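Local coordinates for protein ultraspiracle (PDB 1HG4) that probably acts in the fruit fly as a nuclear hormone receptor that regulates transcription, its ligand-binding domain binding a phospholipid and locked in an inactive conformation, at residues K182-Y187 / L231-L236. Numbering follows the deposited sequence.
Sequences KAIILY and LRLPAL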
ATOM      1  N   LYS A 182       4.588 -14.851  14.247  1.00 18.67           N
ATOM      2  CA  LYS A 182       3.292 -14.582  14.837  1.00 20.10           C
ATOM      3  C   LYS A 182       2.779 -13.190  14.492  1.00 20.51           C
ATOM      4  O   LYS A 182       1.578 -12.982  14.295  1.00 18.97           O
ATOM      5  CB  LYS A 182       3.369 -14.779  16.353  1.00 22.36           C
ATOM      6  CG  LYS A 182       3.692 -16.216  16.736  1.00 22.48           C
ATOM      7  CD  LYS A 182       3.338 -16.523  18.182  1.00 25.57           C
ATOM      8  CE  LYS A 182       4.213 -15.762  19.155  1.00 27.52           C
ATOM      9  NZ  LYS A 182       3.880 -16.114  20.564  1.00 31.22           N
ATOM     10  N   ALA A 183       3.690 -12.229  14.408  1.00 19.85           N
ATOM     11  CA  ALA A 183       3.276 -10.886  14.054  1.00 19.09           C
ATOM     12  C   ALA A 183       2.844 -10.887  12.577  1.00 17.21           C
ATOM     13  O   ALA A 183       1.808 -10.291  12.225  1.00 16.78           O
ATOM     14  CB  ALA A 183       4.429  -9.886  14.295  1.00 19.65           C
ATOM     15  N   ILE A 184       3.614 -11.556  11.715  1.00 15.00           N
ATOM     16  CA  ILE A 184       3.259 -11.603  10.292  1.00 16.50           C
ATOM     17  C   ILE A 184       1.808 -12.086  10.189  1.00 19.32           C
ATOM     18  O   ILE A 184       1.027 -11.576   9.373  1.00 20.89           O
ATOM     19  CB  ILE A 184       4.213 -12.565   9.492  1.00 17.36           C
ATOM     20  CG1 ILE A 184       5.587 -11.933   9.368  1.00 16.18           C
ATOM     21  CG2 ILE A 184       3.664 -12.878   8.096  1.00 12.35           C
ATOM     22  CD1 ILE A 184       6.659 -12.926   9.109  1.00 18.03           C
ATOM     23  N   ILE A 185       1.456 -13.054  11.038  1.00 20.07           N
ATOM     24  CA  ILE A 185       0.115 -13.621  11.065  1.00 20.01           C
ATOM     25  C   ILE A 185      -0.907 -12.590  11.495  1.00 19.70           C
ATOM     26  O   ILE A 185      -1.922 -12.395  10.820  1.00 21.44           O
ATOM     27  CB  ILE A 185       0.044 -14.834  12.024  1.00 21.63           C
ATOM     28  CG1 ILE A 185       0.907 -15.971  11.477  1.00 23.12           C
ATOM     29  CG2 ILE A 185      -1.388 -15.299  12.189  1.00 20.96           C
ATOM     30  CD1 ILE A 185       1.070 -17.121  12.441  1.00 24.65           C
ATOM     31  N   LEU A 186      -0.651 -11.937  12.621  1.00 19.76           N
ATOM     32  CA  LEU A 186      -1.559 -10.910  13.138  1.00 20.30           C
ATOM     33  C   LEU A 186      -1.850  -9.826  12.102  1.00 19.55           C
ATOM     34  O   LEU A 186      -3.008  -9.545  11.808  1.00 20.87           O
ATOM     35  CB  LEU A 186      -0.969 -10.247  14.392  1.00 20.19           C
ATOM     36  CG  LEU A 186      -1.844  -9.168  15.042  1.00 21.26           C
ATOM     37  CD1 LEU A 186      -3.143  -9.791  15.552  1.00 21.94           C
ATOM     38  CD2 LEU A 186      -1.092  -8.515  16.194  1.00 20.30           C
ATOM     39  N   TYR A 187      -0.795  -9.226  11.559  1.00 18.49           N
ATOM     40  CA  TYR A 187      -0.918  -8.148  10.562  1.00 18.93           C
ATOM     41  C   TYR A 187      -1.328  -8.677   9.182  1.00 20.51           C
ATOM     42  O   TYR A 187      -0.540  -8.638   8.228  1.00 20.19           O
ATOM     43  CB  TYR A 187       0.416  -7.394  10.433  1.00 17.05           C
ATOM     44  CG  TYR A 187       0.867  -6.685  11.695  1.00 16.88           C
ATOM     45  CD1 TYR A 187       0.006  -5.849  12.391  1.00 15.57           C
ATOM     46  CD2 TYR A 187       2.168  -6.827  12.173  1.00 15.23           C
ATOM     47  CE1 TYR A 187       0.431  -5.164  13.533  1.00 16.32           C
ATOM     48  CE2 TYR A 187       2.599  -6.150  13.311  1.00 15.73           C
ATOM     49  CZ  TYR A 187       1.720  -5.319  13.983  1.00 17.02           C
ATOM     50  OH  TYR A 187       2.121  -4.623  15.106  1.00 21.60           O
ATOM     51  N   LEU A 231       7.785 -20.677   4.982  1.00 31.05           N
ATOM     52  CA  LEU A 231       7.074 -21.863   4.505  1.00 31.86           C
ATOM     53  C   LEU A 231       6.220 -22.525   5.598  1.00 32.40           C
ATOM     54  O   LEU A 231       5.267 -23.242   5.298  1.00 34.02           O
ATOM     55  CB  LEU A 231       8.056 -22.901   3.958  1.00 32.02           C
ATOM     56  CG  LEU A 231       8.654 -22.661   2.574  1.00 34.07           C
ATOM     57  CD1 LEU A 231       9.564 -23.837   2.222  1.00 33.41           C
ATOM     58  CD2 LEU A 231       7.539 -22.518   1.542  1.00 32.32           C
ATOM     59  N   ARG A 232       6.561 -22.304   6.863  1.00 30.80           N
ATOM     60  CA  ARG A 232       5.790 -22.893   7.941  1.00 30.53           C
ATOM     61  C   ARG A 232       4.394 -22.264   8.056  1.00 30.95           C
ATOM     62  O   ARG A 232       3.470 -22.897   8.570  1.00 30.23           O
ATOM     63  CB  ARG A 232       6.532 -22.737   9.269  1.00 31.40           C
ATOM     64  CG  ARG A 232       7.856 -23.490   9.353  1.00 33.02           C
ATOM     65  CD  ARG A 232       7.657 -24.990   9.140  1.00 34.30           C
ATOM     66  NE  ARG A 232       7.746 -25.375   7.729  1.00 35.04           N
ATOM     67  CZ  ARG A 232       6.903 -26.208   7.121  1.00 33.94           C
ATOM     68  NH1 ARG A 232       5.897 -26.750   7.792  1.00 29.96           N
ATOM     69  NH2 ARG A 232       7.064 -26.495   5.833  1.00 34.55           N
ATOM     70  N   LEU A 233       4.235 -21.033   7.564  1.00 30.08           N
ATOM     71  CA  LEU A 233       2.948 -20.335   7.653  1.00 28.55           C
ATOM     72  C   LEU A 233       1.779 -21.053   6.984  1.00 27.54           C
ATOM     73  O   LEU A 233       0.697 -21.155   7.565  1.00 26.83           O
ATOM     74  CB  LEU A 233       3.070 -18.913   7.099  1.00 27.10           C
ATOM     75  CG  LEU A 233       3.942 -17.983   7.945  1.00 27.36           C
ATOM     76  CD1 LEU A 233       3.972 -16.596   7.314  1.00 24.72           C
ATOM     77  CD2 LEU A 233       3.403 -17.921   9.367  1.00 26.86           C
ATOM     78  N   PRO A 234       1.971 -21.543   5.749  1.00 26.62           N
ATOM     79  CA  PRO A 234       0.880 -22.246   5.073  1.00 27.45           C
ATOM     80  C   PRO A 234       0.446 -23.509   5.834  1.00 26.24           C
ATOM     81  O   PRO A 234      -0.740 -23.834   5.906  1.00 26.64           O
ATOM     82  CB  PRO A 234       1.472 -22.560   3.703  1.00 25.90           C
ATOM     83  CG  PRO A 234       2.363 -21.406   3.469  1.00 28.29           C
ATOM     84  CD  PRO A 234       3.063 -21.271   4.806  1.00 27.63           C
ATOM     85  N   ALA A 235       1.408 -24.216   6.400  1.00 25.81           N
ATOM     86  CA  ALA A 235       1.096 -25.423   7.146  1.00 28.42           C
ATOM     87  C   ALA A 235       0.361 -25.041   8.432  1.00 29.16           C
ATOM     88  O   ALA A 235      -0.511 -25.769   8.906  1.00 29.55           O
ATOM     89  CB  ALA A 235       2.379 -26.191   7.462  1.00 27.66           C
ATOM     90  N   LEU A 236       0.707 -23.885   8.988  1.00 30.40           N
ATOM     91  CA  LEU A 236       0.058 -23.423  10.206  1.00 31.20           C
ATOM     92  C   LEU A 236      -1.403 -23.112   9.894  1.00 31.19           C
ATOM     93  O   LEU A 236      -2.309 -23.495  10.640  1.00 30.89           O
ATOM     94  CB  LEU A 236       0.751 -22.171  10.745  1.00 29.58           C
ATOM     95  CG  LEU A 236       1.027 -22.129  12.250  1.00 31.02           C
ATOM     96  CD1 LEU A 236       1.516 -20.730  12.628  1.00 31.61           C
ATOM     97  CD2 LEU A 236      -0.225 -22.488  13.036  1.00 29.97           C
TER
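Leu233 pushes its forked end between Ile184 and Ile185, its two methyls dividing the work. CD1 of Leu233 lies 3.8 Å from the branch methyl CG2 of Ile184, the side chains crossing at about a right angle. CD2 turns to the other isoleucine, 3.8 Å from Ile185 CG1 and 3.9 Å from Ile185 CD1, so this methyl rests against the outer arm and not the branch. The two isoleucines share nearly the same conformation (chi1 -72° and -66°); their successive places round helix 175-186 turn the branch methyl of Ile184, but the CG1-CD1 arm of Ile185, to the other helix. That arm also meets Leu236, one turn beyond Leu233, where Ile185 CD1 and Leu236 CD1 approach to 3.6 Å. Ile185 CD1 rests over the notch between Leu233 CD2 and Leu236 CD1, a bump of helix 175-186 set against a shallow groove of helix 225-250.

The short axes come no closer than 11.2 Å and cross at -58°; even the nearest CA pair, Ile185 and Leu233, is 8.0 Å apart, so side-chain ends bridge the gap. Helix 78-100 covers another side, Ala88 touching Ile185 and Ile94 and Ala95 touching Leu236, while Val207 and Tyr208 of helix 197-218 touch Ile184. The contact joins two helices of the nuclear-receptor ligand-binding fold, and the side chain of Leu236 lies about 10 Å from the bound phospholipid. With no hydrogen bond across it and only methyl and methylene groups meeting, its cohesion should rest on van der Waals fit and the hydrophobic effect.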